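Local coordinates for protein Exo-poly-alpha-D-galacturonosidase (Thermotoga maritima, PDB 3JUR) that probably hydrolyses polygalacturonate, the pectin backbone, from its chain ends, as a family 28 glycoside hydrolase that assembles into a tetramer, at residues L102-G107 against P243-Y248; E354-N359 against I403-T408. One frame throughout, in Å; residues are numbered along the deposited sequence.

Interaction 1: residues L102-G107 against P243-Y248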
loop_
_atom_site.group_PDB
_atom_site.type_symbol
_atom_site.label_atom_id
_atom_site.label_comp_id
_atom_site.label_asym_id
_atom_site.label_seq_id
_atom_site.Cartn_x
_atom_site.Cartn_y
_atom_site.Cartn_z
ATOM N N LEU D 102 -41.819 30.936 23.546
ATOM C CA LEU D 102 -40.824 31.223 22.519
ATOM C C LEU D 102 -39.891 30.034 22.389
ATOM O O LEU D 102 -39.257 29.621 23.361
ATOM C CB LEU D 102 -40.020 32.483 22.856
ATOM C CG LEU D 102 -38.851 32.862 21.936
ATOM C CD1 LEU D 102 -39.319 33.261 20.533
ATOM C CD2 LEU D 102 -38.048 33.989 22.564
ATOM N N THR D 103 -39.820 29.484 21.181
ATOM C CA THR D 103 -39.015 28.298 20.920
ATOM C C THR D 103 -38.606 28.249 19.440
ATOM O O THR D 103 -38.664 29.266 18.733
ATOM C CB THR D 103 -39.729 26.984 21.418
ATOM O OG1 THR D 103 -38.811 25.880 21.398
ATOM C CG2 THR D 103 -40.971 26.646 20.587
ATOM N N ARG D 104 -38.190 27.081 18.976
ATOM C CA ARG D 104 -37.686 26.955 17.622
ATOM C C ARG D 104 -38.016 25.569 17.081
ATOM O O ARG D 104 -37.980 24.589 17.824
ATOM C CB ARG D 104 -36.172 27.206 17.622
ATOM C CG ARG D 104 -35.685 28.001 16.424
ATOM C CD ARG D 104 -34.187 28.234 16.442
ATOM N NE ARG D 104 -33.863 29.607 16.812
ATOM C CZ ARG D 104 -32.815 30.284 16.354
ATOM N NH1 ARG D 104 -31.975 29.726 15.483
ATOM N NH2 ARG D 104 -32.611 31.527 16.760
ATOM N N PHE D 105 -38.368 25.484 15.803
ATOM C CA PHE D 105 -38.556 24.184 15.157
ATOM C C PHE D 105 -37.756 24.105 13.862
ATOM O O PHE D 105 -37.997 24.865 12.925
ATOM C CB PHE D 105 -40.040 23.887 14.891
ATOM C CG PHE D 105 -40.312 22.457 14.477
ATOM C CD1 PHE D 105 -40.651 21.499 15.425
ATOM C CD2 PHE D 105 -40.219 22.071 13.136
ATOM C CE1 PHE D 105 -40.906 20.184 15.050
ATOM C CE2 PHE D 105 -40.466 20.757 12.751
ATOM C CZ PHE D 105 -40.813 19.811 13.712
ATOM N N GLU D 106 -36.808 23.175 13.830
ATOM C CA GLU D 106 -35.895 22.979 12.690
ATOM C C GLU D 106 -35.390 24.296 12.090
ATOM O O GLU D 106 -35.476 24.527 10.877
ATOM C CB GLU D 106 -36.517 22.041 11.641
ATOM C CG GLU D 106 -36.688 20.607 12.165
ATOM C CD GLU D 106 -37.231 19.629 11.131
ATOM O OE1 GLU D 106 -38.095 20.013 10.312
ATOM O OE2 GLU D 106 -36.803 18.457 11.154
ATOM N N GLY D 107 -34.871 25.154 12.971
ATOM C CA GLY D 107 -34.205 26.392 12.573
ATOM C C GLY D 107 -35.072 27.630 12.390
ATOM O O GLY D 107 -34.560 28.689 12.021
ATOM N N PRO D 243 -26.227 22.549 19.164
ATOM C CA PRO D 243 -25.878 23.943 19.449
ATOM C C PRO D 243 -26.333 24.850 18.299
ATOM O O PRO D 243 -25.809 24.737 17.172
ATOM C CB PRO D 243 -24.339 23.917 19.521
ATOM C CG PRO D 243 -23.976 22.479 19.690
ATOM C CD PRO D 243 -25.032 21.714 18.961
ATOM N N GLU D 244 -27.296 25.728 18.578
ATOM C CA GLU D 244 -27.870 26.591 17.553
ATOM C C GLU D 244 -27.649 28.076 17.844
ATOM O O GLU D 244 -28.202 28.613 18.806
ATOM C CB GLU D 244 -29.360 26.274 17.340
ATOM C CG GLU D 244 -29.967 27.017 16.159
ATOM C CD GLU D 244 -31.194 26.349 15.564
ATOM O OE1 GLU D 244 -31.482 26.656 14.386
ATOM O OE2 GLU D 244 -31.873 25.533 16.244
ATOM N N SER D 245 -26.854 28.721 16.987
ATOM C CA SER D 245 -26.378 30.106 17.167
ATOM C C SER D 245 -25.721 30.333 18.536
ATOM O O SER D 245 -25.897 31.383 19.154
ATOM C CB SER D 245 -27.486 31.133 16.900
ATOM O OG SER D 245 -27.819 31.192 15.528
ATOM N N CYS D 246 -24.972 29.335 18.994
ATOM C CA CYS D 246 -24.269 29.400 20.274
ATOM C C CYS D 246 -22.808 29.785 20.103
ATOM O O CYS D 246 -22.207 29.531 19.057
ATOM C CB CYS D 246 -24.378 28.064 21.010
ATOM S SG CYS D 246 -26.045 27.738 21.583
ATOM N N LYS D 247 -22.248 30.396 21.140
ATOM C CA LYS D 247 -20.862 30.857 21.136
ATOM C C LYS D 247 -20.158 30.401 22.419
ATOM O O LYS D 247 -20.691 30.580 23.512
ATOM C CB LYS D 247 -20.816 32.389 21.021
ATOM C CG LYS D 247 -19.429 32.956 20.746
ATOM C CD LYS D 247 -19.446 34.474 20.576
ATOM C CE LYS D 247 -18.034 35.014 20.368
ATOM N NZ LYS D 247 -17.993 36.475 20.056
ATOM N N TYR D 248 -18.961 29.834 22.273
ATOM C CA TYR D 248 -18.165 29.307 23.393
ATOM C C TYR D 248 -18.885 28.173 24.104
ATOM O O TYR D 248 -19.577 28.377 25.113
ATOM C CB TYR D 248 -17.765 30.400 24.397
ATOM C CG TYR D 248 -16.958 31.525 23.809
ATOM C CD1 TYR D 248 -15.733 31.281 23.197
ATOM C CD2 TYR D 248 -17.403 32.846 23.895
ATOM C CE1 TYR D 248 -14.977 32.321 22.657
ATOM C CE2 TYR D 248 -16.654 33.893 23.364
ATOM C CZ TYR D 248 -15.445 33.620 22.741
ATOM O OH TYR D 248 -14.696 34.643 22.205
HETATM O O HOH W 1 -30.521 31.861 14.807
HETATM O O HOH W 2 -34.411 24.670 15.733
#

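Interaction 2: residues E354-N359 against I403-T408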
loop_
_atom_site.group_PDB
_atom_site.type_symbol
_atom_site.label_atom_id
_atom_site.label_comp_id
_atom_site.label_asym_id
_atom_site.label_seq_id
_atom_site.Cartn_x
_atom_site.Cartn_y
_atom_site.Cartn_z
ATOM N N GLU D 354 -21.009 7.188 4.728
ATOM C CA GLU D 354 -19.830 7.938 4.303
ATOM C C GLU D 354 -19.025 8.356 5.514
ATOM O O GLU D 354 -19.589 8.861 6.476
ATOM C CB GLU D 354 -20.202 9.193 3.490
ATOM C CG GLU D 354 -21.082 8.957 2.270
ATOM C CD GLU D 354 -22.567 9.199 2.539
ATOM O OE1 GLU D 354 -22.911 9.858 3.549
ATOM O OE2 GLU D 354 -23.390 8.741 1.721
ATOM N N VAL D 355 -17.710 8.160 5.469
ATOM C CA VAL D 355 -16.864 8.569 6.576
ATOM C C VAL D 355 -16.841 10.094 6.659
ATOM O O VAL D 355 -17.041 10.672 7.729
ATOM C CB VAL D 355 -15.422 8.005 6.461
ATOM C CG1 VAL D 355 -14.565 8.494 7.632
ATOM C CG2 VAL D 355 -15.426 6.478 6.395
ATOM N N ILE D 356 -16.605 10.733 5.514
ATOM C CA ILE D 356 -16.602 12.188 5.385
ATOM C C ILE D 356 -17.593 12.581 4.280
ATOM O O ILE D 356 -17.470 12.139 3.138
ATOM C CB ILE D 356 -15.185 12.730 5.066
ATOM C CG1 ILE D 356 -14.218 12.434 6.226
ATOM C CG2 ILE D 356 -15.224 14.227 4.772
ATOM C CD1 ILE D 356 -12.744 12.451 5.812
ATOM N N ARG D 357 -18.576 13.402 4.641
ATOM C CA ARG D 357 -19.618 13.817 3.726
ATOM C C ARG D 357 -19.764 15.331 3.711
ATOM O O ARG D 357 -19.985 15.948 4.753
ATOM C CB ARG D 357 -20.964 13.180 4.114
ATOM C CG ARG D 357 -22.130 13.586 3.208
ATOM C CD ARG D 357 -22.110 12.770 1.940
ATOM N NE ARG D 357 -23.117 13.163 0.954
ATOM C CZ ARG D 357 -24.385 12.759 0.939
ATOM N NH1 ARG D 357 -25.191 13.177 -0.026
ATOM N NH2 ARG D 357 -24.859 11.954 1.880
ATOM N N ILE D 358 -19.646 15.924 2.529
ATOM C CA ILE D 358 -19.974 17.340 2.355
ATOM C C ILE D 358 -20.954 17.449 1.202
ATOM O O ILE D 358 -20.653 17.035 0.075
ATOM C CB ILE D 358 -18.729 18.228 2.119
ATOM C CG1 ILE D 358 -17.709 18.024 3.245
ATOM C CG2 ILE D 358 -19.139 19.717 2.013
ATOM C CD1 ILE D 358 -16.417 18.810 3.068
ATOM N N ASN D 359 -22.138 17.972 1.503
ATOM C CA ASN D 359 -23.249 17.992 0.550
ATOM C C ASN D 359 -23.889 19.376 0.448
ATOM O O ASN D 359 -24.404 19.909 1.451
ATOM C CB ASN D 359 -24.296 16.945 0.954
ATOM C CG ASN D 359 -25.424 16.816 -0.057
ATOM O OD1 ASN D 359 -25.328 17.298 -1.191
ATOM N ND2 ASN D 359 -26.507 16.161 0.354
ATOM N N ILE D 403 -10.541 21.920 1.226
ATOM C CA ILE D 403 -10.721 20.757 2.073
ATOM C C ILE D 403 -9.390 20.027 2.126
ATOM O O ILE D 403 -8.827 19.676 1.079
ATOM C CB ILE D 403 -11.840 19.792 1.563
ATOM C CG1 ILE D 403 -13.128 20.551 1.208
ATOM C CG2 ILE D 403 -12.102 18.683 2.588
ATOM C CD1 ILE D 403 -13.779 21.351 2.364
ATOM N N LEU D 404 -8.886 19.811 3.339
ATOM C CA LEU D 404 -7.601 19.145 3.538
ATOM C C LEU D 404 -7.736 17.959 4.488
ATOM O O LEU D 404 -8.260 18.094 5.605
ATOM C CB LEU D 404 -6.538 20.138 4.039
ATOM C CG LEU D 404 -5.101 19.629 4.237
ATOM C CD1 LEU D 404 -4.475 19.194 2.919
ATOM C CD2 LEU D 404 -4.218 20.681 4.928
ATOM N N ILE D 405 -7.287 16.796 4.015
ATOM C CA ILE D 405 -7.239 15.571 4.801
ATOM C C ILE D 405 -5.779 15.121 4.889
ATOM O O ILE D 405 -5.113 14.936 3.867
ATOM C CB ILE D 405 -8.123 14.461 4.180
ATOM C CG1 ILE D 405 -9.561 14.964 4.022
ATOM C CG2 ILE D 405 -8.080 13.195 5.033
ATOM C CD1 ILE D 405 -10.454 14.080 3.184
ATOM N N SER D 406 -5.269 14.964 6.111
ATOM C CA SER D 406 -3.864 14.627 6.283
ATOM C C SER D 406 -3.613 13.652 7.424
ATOM O O SER D 406 -4.418 13.554 8.362
ATOM C CB SER D 406 -3.030 15.893 6.454
ATOM O OG SER D 406 -3.541 16.658 7.524
ATOM N N ASP D 407 -2.496 12.929 7.326
ATOM C CA ASP D 407 -2.095 11.943 8.337
ATOM C C ASP D 407 -3.257 11.010 8.696
ATOM O O ASP D 407 -3.532 10.766 9.871
ATOM C CB ASP D 407 -1.574 12.646 9.597
ATOM C CG ASP D 407 -0.433 13.610 9.307
ATOM O OD1 ASP D 407 0.274 13.439 8.286
ATOM O OD2 ASP D 407 -0.230 14.537 10.122
ATOM N N THR D 408 -3.942 10.509 7.673
ATOM C CA THR D 408 -5.228 9.837 7.849
ATOM C C THR D 408 -5.245 8.474 7.150
ATOM O O THR D 408 -4.690 8.319 6.056
ATOM C CB THR D 408 -6.385 10.764 7.366
ATOM O OG1 THR D 408 -6.563 11.818 8.323
ATOM C CG2 THR D 408 -7.711 10.013 7.184
#

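Interaction 1: residues L102-G107 against P243-Y248
Arg104 and Glu244 meet through a buried salt bridge, with NH1 donating a weak hydrogen bond to OE1 (3.3 Å, 155°). OE1 lies at the edge of the guanidinium, close to its plane, but the carboxylate is turned 71° away from that plane, so the groups join through one oxygen and not as a two-pronged pair. Glu244 reaches across in an extended form, its CG anti to the backbone N (chi1 -173°), and OE1 also comes 3.3 Å from Gly107 CA. Arg104 CD lies 3.6 Å from Glu244 OE2, and a bend at chi3 turns the guanidinium toward OE1, with NE held by Tyr196.

Two waters fill out the grip. One accepts from Arg104 NH1 (2.7 Å) and donates to Ser245 OG, which is also bonded to Val278 O; the other accepts from Gly107 N and donates to Glu244 OE2, an oxygen shared with His217. A glutamine in place of Glu244 would probably keep the reach but leave the buried Arg104 without its counter-charge. The contact ties a beta-hairpin with a type I' turn at Glu106-Gly107 to a turn loop of the right-handed parallel beta-helix characteristic of family 28.

Interaction 2: residues E354-N359 against I403-T408
Ile356 and Ile405 touch tip to tip, CD1 to CD1 at 3.8 Å. Beside them Ile358 and Ile403 do the same, with 3.7 Å between Ile358 CD1 and Ile403 CD1. In this second pair Ile358 CD1 also comes 4.2 Å from Ile403 CG1, because the end of Ile403 is folded over (chi2 -60°) whereas the other three isoleucines run extended. All four place CG1 anti to the carbonyl carbon, which sends the delta methyls forward to span the gap between the backbones, 10.0 Å from Ile356 CA to Ile405 CA. The pairing is purely apolar and buries 151 Å² in all.

This is the interior of a parallel beta-helix. Strand 357-359 belongs to one face and strand 400-406 to another, and the inward residues of the two meet end-on across the interior. Neighbouring strands of the solenoid close in around them: Ile392 and Leu424 lie against Ile403, Val390 and Met426 against Ile405, and Val373 against Ile358, while Leu381, from a loop, lies against Ile356.

The polar groups lie away from this methyl contact. Arg357, between the two inward isoleucines, turns to the outer side of the wall and is partly exposed; its NH2 pairs with Glu354 OE1 in a salt bridge whose hydrogen bond is weak (3.3 Å, 148°). Glu354 itself is buried and is gripped more broadly, by Arg324 through OE1 and Arg391 through OE2. On the other segment Leu404 likewise faces outward, against Phe377. At the corner beyond it, Thr408 OG1 donates to Ser406 O (2.8 Å) from well above the carbonyl plane and is also bonded to Leu381 N, while the partly exposed Asp407 is held through OD1 by Asn428.

The two contacts follow one another along the chain and do not touch: their centres are 26 Å apart and their nearest atoms about 15 Å. Interaction 1 sits about 9 Å from the centre of the chain, interaction 2 about 21 Å, farther along the solenoid towards its C-terminal end. They differ in kind, since 102-107 with 243-248 anchors an appended hairpin by charge and water, whereas 354-359 with 403-408 packs hydrocarbon inside the coil. No ligand marks the active site, but residues 243-248 begin just beyond the probable counterpart of the family's Asn-Thr-Asp-Gly motif, so interaction 1 probably lies nearer the catalytic region. Neither contact involves another subunit.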